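Local structure of 5-carboxymethyl-2-hydroxymuconate semialdehyde dehydrogenase (Thermus thermophilus, 2D4E) at residues C[132-135]-C[136-140]; C[81-85]-C[86-90]; C[402-405]-C[406-410]. The protein probably catalyses the NAD-dependent oxidation of 5-carboxymethyl-2-hydroxymuconate semialdehyde to the corresponding acid, as a four-chain member of the aldehyde dehydrogenase family. All blocks are in the same frame, centred on the assembly; numbering follows the deposited sequence.

Contact 1 of 3, residues C[132-135]-C[136-140]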
loop_
_atom_site.group_PDB
_atom_site.type_symbol
_atom_site.label_atom_id
_atom_site.label_comp_id
_atom_site.label_asym_id
_atom_site.label_seq_id
_atom_site.Cartn_x
_atom_site.Cartn_y
_atom_site.Cartn_z
ATOM N N PHE C 132 11.894 2.366 20.766
ATOM C CA PHE C 132 12.958 1.580 20.144
ATOM C C PHE C 132 12.495 0.178 19.753
ATOM O O PHE C 132 12.830 -0.314 18.678
ATOM C CB PHE C 132 14.176 1.487 21.071
ATOM C CG PHE C 132 14.982 2.752 21.133
ATOM C CD1 PHE C 132 14.750 3.696 22.128
ATOM C CD2 PHE C 132 15.947 3.019 20.163
ATOM C CE1 PHE C 132 15.466 4.894 22.156
ATOM C CE2 PHE C 132 16.667 4.210 20.180
ATOM C CZ PHE C 132 16.424 5.151 21.181
ATOM N N ALA C 133 11.723 -0.462 20.622
ATOM C CA ALA C 133 11.228 -1.800 20.331
ATOM C C ALA C 133 10.328 -1.760 19.101
ATOM O O ALA C 133 10.325 -2.687 18.280
ATOM C CB ALA C 133 10.456 -2.349 21.529
ATOM N N PHE C 134 9.568 -0.672 18.984
ATOM C CA PHE C 134 8.644 -0.468 17.874
ATOM C C PHE C 134 9.368 -0.320 16.535
ATOM O O PHE C 134 9.154 -1.108 15.614
ATOM C CB PHE C 134 7.797 0.778 18.142
ATOM C CG PHE C 134 6.835 1.116 17.039
ATOM C CD1 PHE C 134 5.758 0.281 16.752
ATOM C CD2 PHE C 134 6.997 2.282 16.295
ATOM C CE1 PHE C 134 4.851 0.602 15.743
ATOM C CE2 PHE C 134 6.096 2.611 15.280
ATOM C CZ PHE C 134 5.019 1.768 15.004
ATOM N N TYR C 135 10.227 0.686 16.423
ATOM C CA TYR C 135 10.938 0.908 15.172
ATOM C C TYR C 135 11.953 -0.172 14.825
ATOM O O TYR C 135 12.374 -0.285 13.676
ATOM C CB TYR C 135 11.599 2.285 15.177
ATOM C CG TYR C 135 10.598 3.390 14.937
ATOM C CD1 TYR C 135 10.163 4.211 15.980
ATOM C CD2 TYR C 135 10.060 3.592 13.666
ATOM C CE1 TYR C 135 9.213 5.214 15.759
ATOM C CE2 TYR C 135 9.112 4.587 13.432
ATOM C CZ TYR C 135 8.695 5.395 14.481
ATOM O OH TYR C 135 7.788 6.398 14.239
ATOM N N ALA C 136 12.332 -0.973 15.814
ATOM C CA ALA C 136 13.278 -2.052 15.576
ATOM C C ALA C 136 12.690 -2.980 14.515
ATOM O O ALA C 136 13.417 -3.553 13.700
ATOM C CB ALA C 136 13.536 -2.827 16.872
ATOM N N GLU C 137 11.366 -3.107 14.525
ATOM C CA GLU C 137 10.666 -3.975 13.578
ATOM C C GLU C 137 10.458 -3.370 12.183
ATOM O O GLU C 137 9.999 -4.066 11.276
ATOM C CB GLU C 137 9.306 -4.395 14.152
ATOM C CG GLU C 137 9.372 -5.143 15.483
ATOM C CD GLU C 137 10.223 -6.412 15.429
ATOM O OE1 GLU C 137 10.087 -7.190 14.456
ATOM O OE2 GLU C 137 11.017 -6.643 16.373
ATOM N N TYR C 138 10.775 -2.087 12.008
ATOM C CA TYR C 138 10.621 -1.442 10.699
ATOM C C TYR C 138 11.956 -1.356 9.944
ATOM O O TYR C 138 11.980 -1.132 8.732
ATOM C CB TYR C 138 10.030 -0.033 10.845
ATOM C CG TYR C 138 8.560 -0.013 11.201
ATOM C CD1 TYR C 138 8.130 -0.324 12.486
ATOM C CD2 TYR C 138 7.596 0.278 10.237
ATOM C CE1 TYR C 138 6.770 -0.351 12.808
ATOM C CE2 TYR C 138 6.237 0.253 10.544
ATOM C CZ TYR C 138 5.832 -0.063 11.832
ATOM O OH TYR C 138 4.493 -0.098 12.143
ATOM N N ALA C 139 13.059 -1.538 10.667
ATOM C CA ALA C 139 14.388 -1.469 10.070
ATOM C C ALA C 139 14.540 -2.365 8.835
ATOM O O ALA C 139 15.066 -1.935 7.804
ATOM C CB ALA C 139 15.451 -1.831 11.120
ATOM N N GLU C 140 14.065 -3.602 8.931
ATOM C CA GLU C 140 14.165 -4.548 7.822
ATOM C C GLU C 140 13.198 -4.303 6.661
ATOM O O GLU C 140 13.226 -5.030 5.664
ATOM C CB GLU C 140 13.983 -5.972 8.342
ATOM C CG GLU C 140 15.155 -6.481 9.160
ATOM C CD GLU C 140 14.847 -7.781 9.876
ATOM O OE1 GLU C 140 15.796 -8.424 10.372
ATOM O OE2 GLU C 140 13.654 -8.156 9.948
HETATM O O HOH W 1 10.243 -5.193 18.874
#

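Contact 2 of 3, residues C[81-85]-C[86-90]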
loop_
_atom_site.group_PDB
_atom_site.type_symbol
_atom_site.label_atom_id
_atom_site.label_comp_id
_atom_site.label_asym_id
_atom_site.label_seq_id
_atom_site.Cartn_x
_atom_site.Cartn_y
_atom_site.Cartn_z
ATOM N N SER C 81 24.837 3.409 7.552
ATOM C CA SER C 81 23.782 3.281 6.555
ATOM C C SER C 81 23.934 2.026 5.694
ATOM O O SER C 81 23.077 1.738 4.858
ATOM C CB SER C 81 23.752 4.514 5.651
ATOM O OG SER C 81 24.927 4.598 4.864
ATOM N N ARG C 82 25.020 1.282 5.888
ATOM C CA ARG C 82 25.235 0.065 5.113
ATOM C C ARG C 82 25.207 -1.180 5.989
ATOM O O ARG C 82 25.357 -2.299 5.496
ATOM C CB ARG C 82 26.561 0.139 4.349
ATOM C CG ARG C 82 26.626 1.302 3.378
ATOM C CD ARG C 82 27.923 1.322 2.573
ATOM N NE ARG C 82 28.078 2.587 1.856
ATOM C CZ ARG C 82 27.226 3.048 0.942
ATOM N NH1 ARG C 82 26.149 2.346 0.613
ATOM N NH2 ARG C 82 27.438 4.227 0.372
ATOM N N THR C 83 25.021 -0.985 7.289
ATOM C CA THR C 83 24.947 -2.109 8.214
ATOM C C THR C 83 23.691 -2.890 7.851
ATOM O O THR C 83 22.753 -2.331 7.280
ATOM C CB THR C 83 24.803 -1.634 9.661
ATOM O OG1 THR C 83 23.642 -0.795 9.759
ATOM C CG2 THR C 83 26.031 -0.856 10.100
ATOM N N LYS C 84 23.667 -4.178 8.167
ATOM C CA LYS C 84 22.493 -4.982 7.861
ATOM C C LYS C 84 21.335 -4.560 8.760
ATOM O O LYS C 84 21.512 -4.380 9.969
ATOM C CB LYS C 84 22.809 -6.469 8.046
ATOM C CG LYS C 84 23.740 -7.004 6.973
ATOM C CD LYS C 84 24.134 -8.440 7.221
ATOM C CE LYS C 84 24.853 -9.003 6.006
ATOM N NZ LYS C 84 25.937 -8.086 5.546
ATOM N N ALA C 85 20.157 -4.390 8.165
ATOM C CA ALA C 85 18.982 -3.971 8.921
ATOM C C ALA C 85 18.771 -4.870 10.130
ATOM O O ALA C 85 18.367 -4.408 11.187
ATOM C CB ALA C 85 17.745 -3.983 8.031
ATOM N N LYS C 86 19.053 -6.156 9.966
ATOM C CA LYS C 86 18.898 -7.112 11.051
ATOM C C LYS C 86 19.805 -6.729 12.219
ATOM O O LYS C 86 19.439 -6.894 13.385
ATOM C CB LYS C 86 19.247 -8.517 10.559
ATOM C CG LYS C 86 19.143 -9.598 11.622
ATOM C CD LYS C 86 19.539 -10.954 11.054
ATOM C CE LYS C 86 19.440 -12.055 12.099
ATOM N NZ LYS C 86 19.757 -13.377 11.492
ATOM N N GLU C 87 20.986 -6.208 11.900
ATOM C CA GLU C 87 21.935 -5.807 12.930
ATOM C C GLU C 87 21.498 -4.513 13.616
ATOM O O GLU C 87 21.685 -4.357 14.825
ATOM C CB GLU C 87 23.335 -5.642 12.328
ATOM C CG GLU C 87 24.404 -5.173 13.312
ATOM C CD GLU C 87 24.724 -6.192 14.403
ATOM O OE1 GLU C 87 25.673 -5.939 15.179
ATOM O OE2 GLU C 87 24.040 -7.238 14.492
ATOM N N ARG C 88 20.920 -3.582 12.856
ATOM C CA ARG C 88 20.458 -2.332 13.452
ATOM C C ARG C 88 19.271 -2.673 14.342
ATOM O O ARG C 88 19.073 -2.072 15.400
ATOM C CB ARG C 88 20.034 -1.324 12.377
ATOM C CG ARG C 88 21.166 -0.870 11.464
ATOM C CD ARG C 88 20.864 0.484 10.833
ATOM N NE ARG C 88 19.626 0.497 10.056
ATOM C CZ ARG C 88 19.500 -0.014 8.838
ATOM N NH1 ARG C 88 20.539 -0.579 8.237
ATOM N NH2 ARG C 88 18.332 0.049 8.214
ATOM N N LYS C 89 18.483 -3.654 13.910
ATOM C CA LYS C 89 17.334 -4.099 14.684
ATOM C C LYS C 89 17.835 -4.626 16.031
ATOM O O LYS C 89 17.239 -4.356 17.077
ATOM C CB LYS C 89 16.588 -5.209 13.940
ATOM C CG LYS C 89 15.493 -5.893 14.760
ATOM C CD LYS C 89 14.832 -7.021 13.974
ATOM C CE LYS C 89 13.681 -7.619 14.761
ATOM N NZ LYS C 89 12.876 -8.594 13.969
ATOM N N ARG C 90 18.938 -5.370 16.000
ATOM C CA ARG C 90 19.506 -5.923 17.226
ATOM C C ARG C 90 19.894 -4.796 18.177
ATOM O O ARG C 90 19.627 -4.869 19.375
ATOM C CB ARG C 90 20.735 -6.786 16.922
ATOM C CG ARG C 90 21.310 -7.487 18.155
ATOM C CD ARG C 90 22.640 -8.166 17.848
ATOM N NE ARG C 90 23.685 -7.208 17.491
ATOM C CZ ARG C 90 24.214 -6.325 18.332
ATOM N NH1 ARG C 90 23.798 -6.268 19.593
ATOM N NH2 ARG C 90 25.171 -5.507 17.916
#

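Contact 3 of 3, residues C[402-405]-C[406-410]. With NAD (nicotinamide-adenine-dinucleotide), chain K.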
loop_
_atom_site.group_PDB
_atom_site.type_symbol
_atom_site.label_atom_id
_atom_site.label_comp_id
_atom_site.label_asym_id
_atom_site.label_seq_id
_atom_site.Cartn_x
_atom_site.Cartn_y
_atom_site.Cartn_z
ATOM N N HIS C 402 -11.891 34.632 20.391
ATOM C CA HIS C 402 -11.050 35.680 19.811
ATOM C C HIS C 402 -10.061 36.234 20.840
ATOM O O HIS C 402 -9.149 36.990 20.495
ATOM C CB HIS C 402 -11.923 36.826 19.294
ATOM C CG HIS C 402 -12.559 37.631 20.387
ATOM N ND1 HIS C 402 -11.843 38.499 21.185
ATOM C CD2 HIS C 402 -13.830 37.655 20.854
ATOM C CE1 HIS C 402 -12.643 39.018 22.099
ATOM N NE2 HIS C 402 -13.854 38.522 21.921
ATOM N N MET C 403 -10.255 35.876 22.103
ATOM C CA MET C 403 -9.370 36.349 23.156
ATOM C C MET C 403 -7.959 35.802 22.999
ATOM O O MET C 403 -7.750 34.737 22.418
ATOM C CB MET C 403 -9.917 35.965 24.528
ATOM C CG MET C 403 -11.175 36.718 24.909
ATOM S SD MET C 403 -11.786 36.219 26.519
ATOM C CE MET C 403 -13.064 37.479 26.796
ATOM N N LYS C 404 -6.995 36.551 23.521
ATOM C CA LYS C 404 -5.598 36.169 23.449
ATOM C C LYS C 404 -5.342 34.836 24.162
ATOM O O LYS C 404 -4.559 34.018 23.683
ATOM C CB LYS C 404 -4.732 37.275 24.063
ATOM C CG LYS C 404 -3.230 37.064 23.902
ATOM C CD LYS C 404 -2.435 38.183 24.574
ATOM C CE LYS C 404 -2.678 39.538 23.915
ATOM N NZ LYS C 404 -2.082 39.607 22.550
ATOM N N ILE C 405 -6.004 34.606 25.295
ATOM C CA ILE C 405 -5.797 33.356 26.024
ATOM C C ILE C 405 -6.406 32.176 25.285
ATOM O O ILE C 405 -6.141 31.020 25.618
ATOM C CB ILE C 405 -6.387 33.390 27.462
ATOM C CG1 ILE C 405 -7.884 33.688 27.424
ATOM C CG2 ILE C 405 -5.639 34.405 28.303
ATOM C CD1 ILE C 405 -8.570 33.495 28.768
ATOM N N ALA C 406 -7.230 32.468 24.285
ATOM C CA ALA C 406 -7.850 31.414 23.494
ATOM C C ALA C 406 -7.036 31.183 22.219
ATOM O O ALA C 406 -6.980 30.070 21.696
ATOM C CB ALA C 406 -9.282 31.802 23.134
ATOM N N GLN C 407 -6.396 32.240 21.737
ATOM C CA GLN C 407 -5.611 32.182 20.508
ATOM C C GLN C 407 -4.151 31.778 20.672
ATOM O O GLN C 407 -3.565 31.197 19.760
ATOM C CB GLN C 407 -5.660 33.541 19.800
ATOM C CG GLN C 407 -7.015 33.897 19.194
ATOM C CD GLN C 407 -7.386 32.982 18.046
ATOM O OE1 GLN C 407 -6.595 32.782 17.114
ATOM N NE2 GLN C 407 -8.591 32.425 18.097
ATOM N N GLU C 408 -3.558 32.088 21.821
ATOM C CA GLU C 408 -2.152 31.776 22.026
ATOM C C GLU C 408 -1.914 30.631 22.984
ATOM O O GLU C 408 -2.638 30.465 23.968
ATOM C CB GLU C 408 -1.404 33.020 22.508
ATOM C CG GLU C 408 -1.531 34.205 21.567
ATOM C CD GLU C 408 -0.640 35.374 21.962
ATOM O OE1 GLU C 408 -0.786 36.452 21.349
ATOM O OE2 GLU C 408 0.209 35.223 22.873
ATOM N N GLU C 409 -0.887 29.843 22.683
ATOM C CA GLU C 409 -0.537 28.701 23.508
ATOM C C GLU C 409 0.079 29.169 24.824
ATOM O O GLU C 409 1.059 29.913 24.836
ATOM C CB GLU C 409 0.458 27.796 22.773
ATOM C CG GLU C 409 0.704 26.473 23.492
ATOM C CD GLU C 409 1.742 25.605 22.806
ATOM O OE1 GLU C 409 1.688 24.368 22.972
ATOM O OE2 GLU C 409 2.619 26.160 22.116
ATOM N N ILE C 410 -0.502 28.733 25.932
ATOM C CA ILE C 410 0.000 29.106 27.243
ATOM C C ILE C 410 0.967 28.044 27.767
ATOM O O ILE C 410 1.950 28.361 28.429
ATOM C CB ILE C 410 -1.168 29.300 28.224
ATOM C CG1 ILE C 410 -2.108 30.375 27.672
ATOM C CG2 ILE C 410 -0.642 29.691 29.599
ATOM C CD1 ILE C 410 -3.425 30.488 28.409
HETATM P PA NAD K . 11.657 25.815 22.275
HETATM O O1A NAD K . 12.272 27.090 22.628
HETATM O O2A NAD K . 11.220 25.779 20.869
HETATM O O5B NAD K . 12.634 24.536 22.483
HETATM C C5B NAD K . 12.769 23.410 21.555
HETATM C C4B NAD K . 14.234 23.266 21.204
HETATM O O4B NAD K . 14.517 24.413 20.373
HETATM C C3B NAD K . 15.211 23.402 22.406
HETATM O O3B NAD K . 16.098 22.266 22.471
HETATM C C2B NAD K . 15.917 24.736 22.114
HETATM O O2B NAD K . 17.274 24.784 22.611
HETATM C C1B NAD K . 15.818 24.813 20.604
HETATM N N9A NAD K . 15.962 26.168 20.106
HETATM C C8A NAD K . 15.459 27.352 20.615
HETATM N N7A NAD K . 15.795 28.443 19.889
HETATM C C5A NAD K . 16.559 27.900 18.856
HETATM C C6A NAD K . 17.228 28.513 17.731
HETATM N N6A NAD K . 17.212 29.828 17.500
HETATM N N1A NAD K . 17.911 27.658 16.878
HETATM C C2A NAD K . 17.927 26.288 17.126
HETATM N N3A NAD K . 17.347 25.642 18.128
HETATM C C4A NAD K . 16.672 26.496 18.967
HETATM O O3 NAD K . 10.505 25.588 23.243
HETATM P PN NAD K . 10.069 24.564 24.373
HETATM O O1N NAD K . 9.781 25.389 25.564
HETATM O O2N NAD K . 11.114 23.537 24.526
HETATM O O5D NAD K . 8.759 24.185 23.639
HETATM C C5D NAD K . 7.580 23.653 24.192
HETATM C C4D NAD K . 6.809 23.644 22.909
HETATM O O4D NAD K . 7.008 22.423 22.162
HETATM C C3D NAD K . 5.316 23.928 23.003
HETATM O O3D NAD K . 4.883 24.949 22.082
HETATM C C2D NAD K . 4.736 22.543 22.724
HETATM O O2D NAD K . 3.394 22.646 22.205
HETATM C C1D NAD K . 5.750 21.979 21.754
HETATM N N1N NAD K . 5.723 20.510 21.668
HETATM C C2N NAD K . 5.151 20.051 20.490
HETATM C C3N NAD K . 5.074 18.674 20.341
HETATM C C7N NAD K . 4.450 18.040 19.108
HETATM O O7N NAD K . 4.417 16.825 19.035
HETATM N N7N NAD K . 3.941 18.815 18.134
HETATM C C4N NAD K . 5.571 17.760 21.380
HETATM C C5N NAD K . 6.134 18.379 22.534
HETATM C C6N NAD K . 6.242 19.726 22.748
#

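Contact 1 of 3, residues C[132-135]-C[136-140]
One face of the Phe134 ring is met by CE1 of Tyr138, 3.5 Å off the ring plane and nearer its rim than its centre, while CE1 of Tyr135 lies at the edge in the ring plane. The Tyr135 ring in turn takes Phe134 CD2 over its centre, and the Tyr138 ring has Phe134 O at its edge. Together they form an aromatic cluster at the C-terminal end of helix 118-136. Phe134 and Tyr138 meet obliquely, their planes at 51° and their centroids 4.9 Å apart. With CG of Phe134 anti to the backbone N (chi1 178°), its ring reaches forward along the helix to Tyr138.

Ala136 N bonds to Phe132 O in the i to i+4 manner, and i to i+3 bonds appear alongside, from Glu137 N to Phe134 O (3.2 Å) and from Tyr138 N to Tyr135 O (2.9 Å); Tyr135 O also takes a weak i to i+4 bond from Ala139 N. Tyr138 also packs on His141 of the second subunit, placing the cluster beside an interface. On another side of the helix end, a water donates to Ala133 O at 2.6 Å and to Glu137 OE2 at 3.0 Å.

Contact 2 of 3, residues C[81-85]-C[86-90]
Two torsions bring Thr83 and Arg88 together: OG1 of Thr83 sits between its backbone N and carbonyl carbon (chi1 57°), and the Arg88 chain, after leaving with CG beside its own N, folds at chi3 (-58°) so that the guanidinium returns over the preceding turn. The hydroxyl oxygen consequently lies against the arginine stem, with Thr83 OG1 only 3.0 Å from Arg88 CG. The bond from Arg88 NH1 to Thr83 OG1 is almost straight but weak at 3.5 Å, and OG1 has a stronger partner in Trp80 O, at the end of helix 63-80.

The guanidinium has further neighbours. Ala85 CA sits against one face, 3.7 Å from the plane and to one side of its middle, and Thr83 O is at the edge, in plane, although its angle to NH1 is too poor for a hydrogen bond. Arg88 NH2 is held by Ala188 O, which ties the beginning of this helix to the end of helix 175-188.

This is the N-terminal start of helix 85-101, with Lys84 as the N-cap residue. The regular pattern begins with Arg88 N to Lys84 O at 3.1 Å and continues with Lys89 N to Ala85 O at 2.8 Å; Glu87 N adds a weak bond to Lys84 O. The N-H of Ala85 is bonded to OD1 of Asp151 of the third subunit, a negative group at the positive end of the helix, which would probably be favourable.

Within the helix, Arg90 forms a salt bridge with Glu87, side-on: NE bonds to OE2, and Arg90 NH2 reaches Glu87 OE1 at 2.8 Å. Both carboxylate oxygens are met from above their plane, whereas they lie near the guanidinium plane of Arg90.

Contact 3 of 3, residues C[402-405]-C[406-410]
This is a local turn-to-turn contact along the short helix 404-407, the helical link of a beta-alpha-beta unit between strands 395-398 and 414-420, and it runs out into the NAD pocket. Met403 is the N-cap residue, and its carbonyl oxygen accepts two backbone bonds: from Gln407 N at 2.9 Å, i to i+4, and from Ala406 N at 3.0 Å, i to i+3. Glu408 N closes the single turn on Lys404 O at 2.9 Å, and Glu408 then leaves helical geometry.

The side chains of Lys404 and Glu408 run alongside each other in the same direction. Contact is made chiefly by Lys404 CG, 3.6 Å from Glu408 OE1; the Lys404 chain bends at chi3 and chi4, but its NZ forms just a long salt bridge with OE1. Glu408 OE2 is hydrogen-bonded to the Tyr359 hydroxyl. On the buried side, Ile410 CD1 approaches Ile405 CB at 4.3 Å.

Past the turn, Glu409 extends with CG anti to its N (chi1 -171°) and receives both hydroxyls of one NAD ribose, the nicotinamide one: O2D donates to Glu409 OE1 at 2.5 Å and O3D to Glu409 OE2 at 2.6 Å.

Along the chain the order is contact 2, contact 1, contact 3. The first two are neighbours, their centres 10 Å apart, one at the start of helix 85-101 and the other at the end of helix 118-136. They touch through a salt bridge from Lys89 NZ to Glu137 OE1 and through packing of Glu140 on Lys86, and both adjoin other subunits. Contact 3 lies on the opposite side of the chain's centre, with its own centre 39 Å from contact 1 and 47 Å from contact 2, next to the seven-stranded mixed sheet. The first pair thus joins helix ends near subunit interfaces, while contact 3 reaches the cofactor.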